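Local coordinates for protein galactan 1,3-beta-galactosidase (Phanerochaete chrysosporium, PDB 7BYS) that probably hydrolyses the beta-1,3-galactan main chain of arabinogalactan from its end, as an exo-acting family 43 glycoside hydrolase with a carbohydrate-binding module, at residues 46-51 with 63-68; 196-201 with 219-224. All coordinates share one frame; numbering follows the deposited sequence.

Both contacts belong to the catalytic domain, the five-bladed beta-propeller known for glycoside hydrolase family 43, and each sits in a different antiparallel sheet. Contact 1 joins strand 48-53 to the chain that follows strand 60-61, contact 2 joins strand 197-204 to the loop after strand 214-218. Their centres are 32 Å apart and their nearest atoms about 20 Å, so they do not touch. Contact 1 is largely buried and lies nearer the galactose site: the side chain of V48 is about 9 Å from those of E81 and R82, both of which bind galactose in another structure of this protein, the site being empty here. Contact 2 lies at the surface, away from known binding sites.

Contact 1: residues 46-51 with 63-68; sequences KAVSCY and NDALSP
The side chain of D64 reaches across to A47 and the backbone of V48. Its CB lies 3.6 Å from V48 O, and with CG anti to its carbonyl carbon (chi1 -70°) the carboxylate is carried over the methyl of A47. OD2 presses on that methyl, 3.2 Å from A47 CB. The other oxygen, OD1, passes 3.8 Å from S49 CA and accepts a 2.7 Å hydrogen bond from a water, which accepts from C50 N at 3.0 Å; OD1 also forms a salt bridge with R61. Cutting this side chain back to an alanine is likely to leave R61 without this partner and the water on C50 N without its acceptor. Behind the carboxylate the backbones form a classic beta bulge, in which A65 and L66 are set against the single residue V48. A65 N bonds to V48 O at 2.8 Å, nearly in line with the carbonyl (163°); L66 N meets the same V48 O in the carbonyl plane, on a lone pair, at 3.3 Å, so two amides grip this one oxygen. V48 N returns a 3.0 Å bond to L66 O. Past this bridge CB and CG2 of V48 lie against L66 CB; F34 of the adjacent strand 30-36 and M96 of strand 93-101, in the next sheet, also touch V48. A65 CB rests against C50, whose SG is disulfide-bonded to C119.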
loop_
_atom_site.group_PDB
_atom_site.type_symbol
_atom_site.label_atom_id
_atom_site.label_comp_id
_atom_site.label_asym_id
_atom_site.label_seq_id
_atom_site.Cartn_x
_atom_site.Cartn_y
_atom_site.Cartn_z
ATOM N N LYS A 46 -6.127 12.771 12.919
ATOM C CA LYS A 46 -5.227 12.871 14.055
ATOM C C LYS A 46 -3.963 13.643 13.715
ATOM O O LYS A 46 -3.598 14.570 14.440
ATOM C CB LYS A 46 -4.853 11.475 14.572
ATOM C CG LYS A 46 -3.856 11.512 15.727
ATOM C CD LYS A 46 -3.574 10.113 16.250
ATOM C CE LYS A 46 -2.496 10.131 17.323
ATOM N NZ LYS A 46 -3.018 10.670 18.609
ATOM N N ALA A 47 -3.282 13.283 12.621
ATOM C CA ALA A 47 -2.105 14.027 12.191
ATOM C C ALA A 47 -1.709 13.574 10.797
ATOM O O ALA A 47 -2.018 12.454 10.375
ATOM C CB ALA A 47 -0.926 13.805 13.143
ATOM N N VAL A 48 -1.009 14.457 10.087
ATOM C CA VAL A 48 -0.167 14.041 8.968
ATOM C C VAL A 48 1.218 13.815 9.562
ATOM O O VAL A 48 1.841 14.755 10.064
ATOM C CB VAL A 48 -0.129 15.086 7.843
ATOM C CG1 VAL A 48 0.868 14.652 6.755
ATOM C CG2 VAL A 48 -1.513 15.277 7.230
ATOM N N SER A 49 1.683 12.569 9.532
ATOM C CA SER A 49 2.988 12.198 10.038
ATOM C C SER A 49 4.089 12.555 9.046
ATOM O O SER A 49 3.838 12.857 7.871
ATOM C CB SER A 49 3.025 10.700 10.310
ATOM O OG SER A 49 2.672 10.000 9.120
ATOM N N CYS A 50 5.326 12.519 9.537
ATOM C CA CYS A 50 6.496 12.798 8.720
ATOM C C CYS A 50 7.621 11.892 9.178
ATOM O O CYS A 50 8.089 12.020 10.317
ATOM C CB CYS A 50 6.921 14.266 8.875
ATOM S SG CYS A 50 8.058 14.830 7.539
ATOM N N TYR A 51 8.062 11.000 8.293
ATOM C CA TYR A 51 9.172 10.094 8.552
ATOM C C TYR A 51 10.261 10.342 7.524
ATOM O O TYR A 51 9.971 10.615 6.359
ATOM C CB TYR A 51 8.736 8.629 8.421
ATOM C CG TYR A 51 7.677 8.171 9.391
ATOM C CD1 TYR A 51 6.347 8.468 9.177
ATOM C CD2 TYR A 51 8.018 7.414 10.511
ATOM C CE1 TYR A 51 5.372 8.050 10.059
ATOM C CE2 TYR A 51 7.047 6.981 11.404
ATOM C CZ TYR A 51 5.726 7.299 11.175
ATOM O OH TYR A 51 4.720 6.891 12.027
ATOM N N ASN A 63 8.570 15.197 14.221
ATOM C CA ASN A 63 7.331 15.821 14.662
ATOM C C ASN A 63 6.323 15.846 13.510
ATOM O O ASN A 63 6.692 15.935 12.336
ATOM C CB ASN A 63 7.620 17.231 15.190
ATOM C CG ASN A 63 8.447 17.211 16.474
ATOM O OD1 ASN A 63 8.069 16.572 17.455
ATOM N ND2 ASN A 63 9.585 17.896 16.462
ATOM N N ASP A 64 5.042 15.732 13.849
ATOM C CA ASP A 64 4.007 15.670 12.825
ATOM C C ASP A 64 4.054 16.894 11.917
ATOM O O ASP A 64 4.311 18.017 12.362
ATOM C CB ASP A 64 2.630 15.560 13.476
ATOM C CG ASP A 64 2.403 14.216 14.141
ATOM O OD1 ASP A 64 3.007 13.215 13.705
ATOM O OD2 ASP A 64 1.597 14.166 15.096
ATOM N N ALA A 65 3.800 16.669 10.631
ATOM C CA ALA A 65 3.817 17.766 9.675
ATOM C C ALA A 65 2.542 18.603 9.726
ATOM O O ALA A 65 2.581 19.803 9.425
ATOM C CB ALA A 65 4.016 17.218 8.262
ATOM N N LEU A 66 1.407 18.001 10.077
ATOM C CA LEU A 66 0.150 18.737 10.169
ATOM C C LEU A 66 -0.649 18.213 11.353
ATOM O O LEU A 66 -0.752 17.001 11.562
ATOM C CB LEU A 66 -0.683 18.653 8.869
ATOM C CG LEU A 66 -1.868 19.622 8.829
ATOM C CD1 LEU A 66 -1.345 21.038 8.689
ATOM C CD2 LEU A 66 -2.819 19.273 7.692
ATOM N N SER A 67 -1.204 19.127 12.133
ATOM C CA SER A 67 -1.910 18.795 13.357
ATOM C C SER A 67 -3.293 19.418 13.317
ATOM O O SER A 67 -3.524 20.384 12.586
ATOM C CB SER A 67 -1.139 19.319 14.574
ATOM O OG SER A 67 0.137 18.714 14.636
ATOM N N PRO A 68 -4.237 18.889 14.092
ATOM C CA PRO A 68 -5.613 19.388 14.020
ATOM C C PRO A 68 -5.774 20.777 14.610
ATOM O O PRO A 68 -4.995 21.225 15.456
ATOM C CB PRO A 68 -6.408 18.360 14.834
ATOM C CG PRO A 68 -5.543 17.152 14.873
ATOM C CD PRO A 68 -4.151 17.672 14.918
HETATM O O HOH W 1 5.270 12.362 12.528
#

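Contact 2: residues 196-201 with 219-224; sequences GEYFLI and SSLAGP
The branched end of L221 sits over one face of the Y198 ring, where strand 197-204 of a propeller blade meets the turn that follows its antiparallel neighbour, strand 214-218. This is the tight part of the contact. L221 CG stands 3.9 Å from the centroid of the Y198 ring and only 11° off the ring normal, a CH-pi contact, and the two side chains cross at about a right angle. The two methyls of the leucine lie along the CD1-CE1 side of the ring, CD2 3.8 Å from Y198 CD1 and CD1 3.8 Å from Y198 CE1. Y198 puts its ring there with CG anti to its carbonyl carbon (chi1 -56°), and a hydrogen bond between the phenol and D143 would help to fix the ring's direction. I191 of strand 189-194 touches L221 as well. At the ring edge, S219 O comes within 3.5 Å of Y198 CE2.

Toward S219 the contact loosens and becomes watery. S219 is modelled in two conformers, which makes the details on this side less firm. The chain of E197, bent at chi2 (91°), brings OE2 to 3.3 Å from S219 CA, but its approach to the S219 amide is too poorly angled for a hydrogen bond. A water bridges the two segments instead, donating to S219 O at 2.9 Å; its link to G196 O is unusually short and therefore doubtful. A second water accepts from L221 N at 2.9 Å and gives Y198 OH a weak bond. The loop is shaped by its own bonds: a type I turn from S220 to G223, closed by G223 N on S220 O, and an ST turn in which S220 OG accepts from A222 N at 3.0 Å.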
loop_
_atom_site.group_PDB
_atom_site.type_symbol
_atom_site.label_atom_id
_atom_site.label_comp_id
_atom_site.label_asym_id
_atom_site.label_seq_id
_atom_site.Cartn_x
_atom_site.Cartn_y
_atom_site.Cartn_z
ATOM N N GLY A 196 10.332 9.572 -20.331
ATOM C CA GLY A 196 9.645 10.718 -20.884
ATOM C C GLY A 196 8.143 10.580 -21.016
ATOM O O GLY A 196 7.476 11.570 -21.354
ATOM N N GLU A 197 7.591 9.399 -20.759
ATOM C CA GLU A 197 6.167 9.120 -20.853
ATOM C C GLU A 197 5.566 9.153 -19.452
ATOM O O GLU A 197 6.247 8.866 -18.461
ATOM C CB GLU A 197 5.975 7.733 -21.477
ATOM C CG GLU A 197 4.540 7.303 -21.696
ATOM C CD GLU A 197 4.013 7.684 -23.067
ATOM O OE1 GLU A 197 2.956 7.134 -23.460
ATOM O OE2 GLU A 197 4.649 8.529 -23.744
ATOM N N TYR A 198 4.287 9.509 -19.371
ATOM C CA TYR A 198 3.584 9.616 -18.095
ATOM C C TYR A 198 2.743 8.366 -17.870
ATOM O O TYR A 198 1.995 7.944 -18.759
ATOM C CB TYR A 198 2.666 10.840 -18.069
ATOM C CG TYR A 198 3.365 12.142 -18.357
ATOM C CD1 TYR A 198 3.927 12.892 -17.330
ATOM C CD2 TYR A 198 3.462 12.627 -19.656
ATOM C CE1 TYR A 198 4.575 14.089 -17.589
ATOM C CE2 TYR A 198 4.110 13.829 -19.921
ATOM C CZ TYR A 198 4.656 14.549 -18.888
ATOM O OH TYR A 198 5.296 15.744 -19.165
ATOM N N PHE A 199 2.853 7.783 -16.679
ATOM C CA PHE A 199 2.104 6.583 -16.330
ATOM C C PHE A 199 1.219 6.884 -15.132
ATOM O O PHE A 199 1.725 7.226 -14.055
ATOM C CB PHE A 199 3.051 5.416 -16.036
ATOM C CG PHE A 199 3.669 4.844 -17.262
ATOM C CD1 PHE A 199 4.765 5.458 -17.841
ATOM C CD2 PHE A 199 3.139 3.719 -17.852
ATOM C CE1 PHE A 199 5.335 4.940 -19.007
ATOM C CE2 PHE A 199 3.701 3.196 -19.018
ATOM C CZ PHE A 199 4.802 3.813 -19.584
ATOM N N LEU A 200 -0.088 6.748 -15.327
ATOM C CA LEU A 200 -1.085 6.938 -14.286
ATOM C C LEU A 200 -1.468 5.571 -13.738
ATOM O O LEU A 200 -1.770 4.653 -14.511
ATOM C CB LEU A 200 -2.321 7.625 -14.883
ATOM C CG LEU A 200 -3.586 7.690 -14.025
ATOM C CD1 LEU A 200 -3.390 8.609 -12.828
ATOM C CD2 LEU A 200 -4.787 8.143 -14.831
ATOM N N ILE A 201 -1.416 5.426 -12.417
ATOM C CA ILE A 201 -1.907 4.251 -11.708
ATOM C C ILE A 201 -3.107 4.692 -10.890
ATOM O O ILE A 201 -3.060 5.749 -10.253
ATOM C CB ILE A 201 -0.826 3.705 -10.759
ATOM C CG1 ILE A 201 0.520 3.571 -11.474
ATOM C CG2 ILE A 201 -1.290 2.391 -10.138
ATOM C CD1 ILE A 201 0.501 2.605 -12.604
ATOM N N SER A 219 1.803 10.531 -23.689
ATOM C CA SER A 219 2.981 11.365 -23.929
ATOM C C SER A 219 2.809 12.790 -23.418
ATOM O O SER A 219 3.784 13.550 -23.382
ATOM C CB SER A 219 3.335 11.390 -25.419
ATOM O OG SER A 219 2.344 12.073 -26.161
ATOM N N SER A 220 1.601 13.161 -23.017
ATOM C CA SER A 220 1.316 14.459 -22.434
ATOM C C SER A 220 0.255 14.258 -21.361
ATOM O O SER A 220 -0.570 13.348 -21.456
ATOM C CB SER A 220 0.816 15.447 -23.509
ATOM O OG SER A 220 -0.092 16.392 -22.970
ATOM N N LEU A 221 0.281 15.101 -20.331
ATOM C CA LEU A 221 -0.741 14.987 -19.297
ATOM C C LEU A 221 -2.138 15.252 -19.834
ATOM O O LEU A 221 -3.119 14.797 -19.234
ATOM C CB LEU A 221 -0.414 15.891 -18.116
ATOM C CG LEU A 221 0.820 15.290 -17.446
ATOM C CD1 LEU A 221 1.582 16.331 -16.685
ATOM C CD2 LEU A 221 0.420 14.116 -16.551
ATOM N N ALA A 222 -2.249 15.961 -20.957
ATOM C CA ALA A 222 -3.540 16.202 -21.593
ATOM C C ALA A 222 -4.091 14.973 -22.298
ATOM O O ALA A 222 -5.240 15.009 -22.760
ATOM C CB ALA A 222 -3.419 17.342 -22.611
ATOM N N GLY A 223 -3.317 13.893 -22.383
ATOM C CA GLY A 223 -3.706 12.743 -23.159
ATOM C C GLY A 223 -3.218 12.852 -24.590
ATOM O O GLY A 223 -2.465 13.764 -24.942
ATOM N N PRO A 224 -3.645 11.921 -25.451
ATOM C CA PRO A 224 -4.602 10.864 -25.113
ATOM C C PRO A 224 -3.997 9.773 -24.240
ATOM O O PRO A 224 -2.858 9.351 -24.439
ATOM C CB PRO A 224 -5.002 10.302 -26.483
ATOM C CG PRO A 224 -3.842 10.570 -27.345
ATOM C CD PRO A 224 -3.243 11.869 -26.867
HETATM O O HOH W 2 6.391 12.296 -23.496
HETATM O O HOH W 3 2.387 17.139 -20.317
#